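Local structure of carboxysome assembly protein CcmN (Synechococcus elongatus, 7D6C) at residues S50-G55 with A71-A76; A77-V82 with A91-S96. The protein is required for carboxysome formation, with an N-terminal region that binds CcmM and a C-terminal encapsulation peptide that binds the shell protein CcmK2. All coordinates share one frame; numbering follows the deposited sequence.

How the interactions relate
Both interactions join successive coils of the N-terminal, CcmM-binding region, and they follow one another along the chain. Segment 71-76, with strand 74-75, belongs to interaction 1, and Ala-77 opens interaction 2 straight after it. Their centres lie about 10 Å apart. Strand 74-75 is paired with strand 53-54 in interaction 1, and it also neighbours strand 92-93 of interaction 2 in the same parallel sheet. Probable hydrogen bonds run from Leu-74 N to Ala-91 O (2.9 Å) and from Ala-76 N to Leu-93 O (2.9 Å). The methyl of Ala-76 packs on Gly-94 and Ala-95. Both contacts touch the second subunit.

Interaction 1 (S50-G55 with A71-A76); sequences SGVCIG and AGALLA
Ile-54 and Leu-75 lie side by side and point the same way, each on its own strand. Their methyl groups meet at 4.1 Å, Ile-54 CG2 against Leu-75 CD2. With CG1 of Ile-54 beside the backbone N (chi1 -51°), CG2 is the branch that meets Leu-75. Ile-69 packs on Leu-75 from within the coil, so this pair faces the core. Cys-53 and Leu-74 occupy the other face of the sheet. The leucine leans across to the neighbouring strand, and its CD2 meets Cys-53 SG at 3.5 Å. Here the second subunit covers the sheet: its His-61 packs on Cys-53 and its Val-82 on Leu-74. Val-52 returns to the inner side, where it also touches Ile-69. Its CG2 approaches Ala-73 O at 3.4 Å. A looser apolar contact, 4.4 Å, joins Val-52 CG2 to Ala-73 CB.

The backbones run in the same direction, 6° apart, and set these pairs in register. Leu-75 N donates to Cys-53 O at 3.0 Å. The carbonyl O of Leu-75 then receives Gly-55 N at 2.8 Å. These two bonds bracket Ile-54, which is bridged with Leu-75; Cys-53 is paired with Leu-74 one residue earlier. At the start of the segments Gly-72 N donates to Ser-50 O at 2.9 Å. Between these bonds, Val-52 CA makes a CA-H...O contact with Ala-73 O. Gly-51 and Gly-72 both have positive phi and carry the two turns through matching bends. Asp-29 OD1 takes the Gly-51 amide, which ties in the preceding coil.

Equivalent positions of the two coils lie in register, with short parallel strands joined by turns. This is the ladder of a parallel beta-helix, consistent with the left-handed form built from hexapeptide repeats.

Interaction 2 (A77-V82 with A91-S96); sequences AGVLIV and ACLGAS
Val-79 has CG1 anti to the backbone N (chi1 176°), and Leu-93 has CG beside its own N (chi1 -55°) with CD1 extended. These torsions bring Val-79 CG1 to 3.8 Å from Leu-93 CD1. The two side chains cross at about a right angle. The other valine branch, CG2 of Val-79, lies 3.5 Å from Gly-94 O, the carbonyl just after that of Leu-93. Ile-81 adds a looser contact from further along its strand, with CD1 4.4 Å from Leu-93 CD1. Leu-99 packs on both Ile-81 and Leu-93, and Ile-67 and Ile-69 also touch Ile-81.

These side chains fill the interior of a parallel beta-helix, probably left-handed. Strands 80-82 and 92-93 belong to two different sheets of the coil, and the touching parts run 97° apart. Backbone contacts join the turns. Ser-96 N donates to Ala-77 O at 3.0 Å in a fairly straight bond. The same carbonyl receives a CA-H...O contact from Ala-95 CA. One residue further along, Ser-96 CA makes a CA-H...O contact with Gly-78 O at 3.3 Å. Gly-78 and Ser-96 both have positive phi at these matching bends. Gly-78 O also accepts a hydrogen bond from a basic side chain of a chain of another protein, and Ala-95 packs on Ser-96 of the second subunit.

Interaction 1 (S50-G55 with A71-A76)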
loop_
_atom_site.group_PDB
_atom_site.type_symbol
_atom_site.label_atom_id
_atom_site.label_comp_id
_atom_site.label_asym_id
_atom_site.label_seq_id
_atom_site.Cartn_x
_atom_site.Cartn_y
_atom_site.Cartn_z
ATOM N N SER F 50 -3.441 16.860 15.406
ATOM C CA SER F 50 -4.436 16.399 16.361
ATOM C C SER F 50 -5.599 15.759 15.622
ATOM O O SER F 50 -6.105 16.317 14.645
ATOM C CB SER F 50 -4.963 17.580 17.175
ATOM O OG SER F 50 -3.901 18.244 17.854
ATOM N N GLY F 51 -6.034 14.598 16.097
ATOM C CA GLY F 51 -7.229 13.983 15.554
ATOM C C GLY F 51 -7.036 13.221 14.266
ATOM O O GLY F 51 -8.018 12.714 13.716
ATOM N N VAL F 52 -5.804 13.123 13.778
ATOM C CA VAL F 52 -5.484 12.339 12.598
ATOM C C VAL F 52 -5.708 10.848 12.807
ATOM O O VAL F 52 -5.483 10.299 13.893
ATOM C CB VAL F 52 -4.030 12.639 12.202
ATOM C CG1 VAL F 52 -3.499 11.592 11.214
ATOM C CG2 VAL F 52 -3.983 14.010 11.555
ATOM N N CYS F 53 -6.135 10.186 11.728
ATOM C CA CYS F 53 -6.229 8.735 11.634
ATOM C C CYS F 53 -5.432 8.276 10.431
ATOM O O CYS F 53 -5.560 8.856 9.349
ATOM C CB CYS F 53 -7.667 8.300 11.471
ATOM S SG CYS F 53 -8.676 9.119 12.661
ATOM N N ILE F 54 -4.633 7.230 10.612
ATOM C CA ILE F 54 -3.868 6.636 9.527
ATOM C C ILE F 54 -4.265 5.182 9.399
ATOM O O ILE F 54 -4.084 4.395 10.339
ATOM C CB ILE F 54 -2.362 6.759 9.757
ATOM C CG1 ILE F 54 -2.006 8.233 10.079
ATOM C CG2 ILE F 54 -1.609 6.116 8.560
ATOM C CD1 ILE F 54 -0.612 8.432 10.557
ATOM N N GLY F 55 -4.753 4.818 8.218
ATOM C CA GLY F 55 -5.284 3.493 7.997
ATOM C C GLY F 55 -4.233 2.418 7.767
ATOM O O GLY F 55 -3.076 2.668 7.415
ATOM N N ALA F 71 -4.117 18.658 11.330
ATOM C CA ALA F 71 -5.141 18.116 12.217
ATOM C C ALA F 71 -6.389 17.702 11.458
ATOM O O ALA F 71 -6.826 18.384 10.521
ATOM C CB ALA F 71 -5.523 19.132 13.273
ATOM N N GLY F 72 -6.968 16.576 11.891
ATOM C CA GLY F 72 -8.189 16.048 11.337
ATOM C C GLY F 72 -8.050 15.467 9.959
ATOM O O GLY F 72 -9.048 14.972 9.410
ATOM N N ALA F 73 -6.858 15.524 9.370
ATOM C CA ALA F 73 -6.620 14.815 8.122
ATOM C C ALA F 73 -6.731 13.331 8.381
ATOM O O ALA F 73 -6.443 12.853 9.481
ATOM C CB ALA F 73 -5.245 15.137 7.538
ATOM N N LEU F 74 -7.180 12.607 7.358
ATOM C CA LEU F 74 -7.472 11.186 7.447
ATOM C C LEU F 74 -6.857 10.466 6.258
ATOM O O LEU F 74 -6.944 10.938 5.122
ATOM C CB LEU F 74 -8.974 10.945 7.457
ATOM C CG LEU F 74 -9.726 11.686 8.540
ATOM C CD1 LEU F 74 -11.165 11.785 8.144
ATOM C CD2 LEU F 74 -9.551 10.942 9.850
ATOM N N LEU F 75 -6.262 9.310 6.513
ATOM C CA LEU F 75 -5.629 8.513 5.476
ATOM C C LEU F 75 -6.282 7.143 5.483
ATOM O O LEU F 75 -6.228 6.437 6.496
ATOM C CB LEU F 75 -4.126 8.388 5.731
ATOM C CG LEU F 75 -3.135 9.448 5.245
ATOM C CD1 LEU F 75 -3.474 10.812 5.783
ATOM C CD2 LEU F 75 -1.768 9.043 5.738
ATOM N N ALA F 76 -6.901 6.766 4.362
ATOM C CA ALA F 76 -7.418 5.411 4.232
ATOM C C ALA F 76 -6.256 4.432 4.183
ATOM O O ALA F 76 -5.085 4.817 4.183
ATOM C CB ALA F 76 -8.286 5.272 2.987
#

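Interaction 2 (A77-V82 with A91-S96)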
loop_
_atom_site.group_PDB
_atom_site.type_symbol
_atom_site.label_atom_id
_atom_site.label_comp_id
_atom_site.label_asym_id
_atom_site.label_seq_id
_atom_site.Cartn_x
_atom_site.Cartn_y
_atom_site.Cartn_z
ATOM N N ALA F 77 -6.584 3.145 4.131
ATOM C CA ALA F 77 -5.555 2.114 4.139
ATOM C C ALA F 77 -4.584 2.280 2.971
ATOM O O ALA F 77 -4.950 2.754 1.889
ATOM C CB ALA F 77 -6.202 0.730 4.078
ATOM N N GLY F 78 -3.327 1.901 3.207
ATOM C CA GLY F 78 -2.325 1.859 2.149
ATOM C C GLY F 78 -1.975 3.174 1.470
ATOM O O GLY F 78 -1.456 3.166 0.351
ATOM N N VAL F 79 -2.247 4.311 2.104
ATOM C CA VAL F 79 -1.744 5.574 1.583
ATOM C C VAL F 79 -0.222 5.604 1.704
ATOM O O VAL F 79 0.356 5.119 2.691
ATOM C CB VAL F 79 -2.409 6.735 2.336
ATOM C CG1 VAL F 79 -1.831 8.093 1.898
ATOM C CG2 VAL F 79 -3.885 6.676 2.091
ATOM N N LEU F 80 0.439 6.162 0.688
ATOM C CA LEU F 80 1.896 6.197 0.626
ATOM C C LEU F 80 2.375 7.628 0.409
ATOM O O LEU F 80 2.037 8.257 -0.601
ATOM C CB LEU F 80 2.399 5.295 -0.491
ATOM C CG LEU F 80 3.869 5.520 -0.746
ATOM C CD1 LEU F 80 4.628 4.839 0.355
ATOM C CD2 LEU F 80 4.238 4.969 -2.096
ATOM N N ILE F 81 3.171 8.142 1.341
ATOM C CA ILE F 81 3.671 9.515 1.259
ATOM C C ILE F 81 5.195 9.489 1.354
ATOM O O ILE F 81 5.755 9.198 2.421
ATOM C CB ILE F 81 3.065 10.424 2.339
ATOM C CG1 ILE F 81 1.544 10.509 2.167
ATOM C CG2 ILE F 81 3.601 11.787 2.191
ATOM C CD1 ILE F 81 0.822 11.265 3.280
ATOM N N VAL F 82 5.861 9.787 0.239
ATOM C CA VAL F 82 7.314 9.800 0.138
ATOM C C VAL F 82 7.749 11.204 -0.227
ATOM O O VAL F 82 7.127 11.833 -1.094
ATOM C CB VAL F 82 7.828 8.815 -0.927
ATOM C CG1 VAL F 82 9.337 8.973 -1.088
ATOM C CG2 VAL F 82 7.462 7.403 -0.565
ATOM N N ALA F 91 -8.216 17.164 5.533
ATOM C CA ALA F 91 -8.144 16.452 4.264
ATOM C C ALA F 91 -8.493 14.963 4.424
ATOM O O ALA F 91 -8.462 14.405 5.526
ATOM C CB ALA F 91 -6.746 16.610 3.658
ATOM N N CYS F 92 -8.821 14.325 3.288
ATOM C CA CYS F 92 -9.229 12.917 3.211
ATOM C C CYS F 92 -8.537 12.257 2.029
ATOM O O CYS F 92 -8.692 12.716 0.893
ATOM C CB CYS F 92 -10.730 12.773 3.016
ATOM S SG CYS F 92 -11.699 13.569 4.211
ATOM N N LEU F 93 -7.828 11.157 2.275
ATOM C CA LEU F 93 -7.013 10.509 1.254
ATOM C C LEU F 93 -7.537 9.097 1.020
ATOM O O LEU F 93 -7.455 8.247 1.916
ATOM C CB LEU F 93 -5.551 10.476 1.673
ATOM C CG LEU F 93 -4.868 11.786 2.053
ATOM C CD1 LEU F 93 -3.363 11.546 2.071
ATOM C CD2 LEU F 93 -5.228 12.858 1.083
ATOM N N GLY F 94 -8.054 8.848 -0.188
ATOM C CA GLY F 94 -8.596 7.543 -0.503
ATOM C C GLY F 94 -7.564 6.442 -0.354
ATOM O O GLY F 94 -6.361 6.680 -0.339
ATOM N N ALA F 95 -8.063 5.215 -0.225
ATOM C CA ALA F 95 -7.199 4.041 -0.190
ATOM C C ALA F 95 -6.182 4.059 -1.326
ATOM O O ALA F 95 -6.500 4.386 -2.475
ATOM C CB ALA F 95 -8.044 2.767 -0.269
ATOM N N SER F 96 -4.944 3.719 -0.983
ATOM C CA SER F 96 -3.848 3.583 -1.944
ATOM C C SER F 96 -3.595 4.858 -2.744
ATOM O O SER F 96 -3.133 4.810 -3.890
ATOM C CB SER F 96 -4.094 2.399 -2.863
ATOM O OG SER F 96 -4.327 1.266 -2.045
#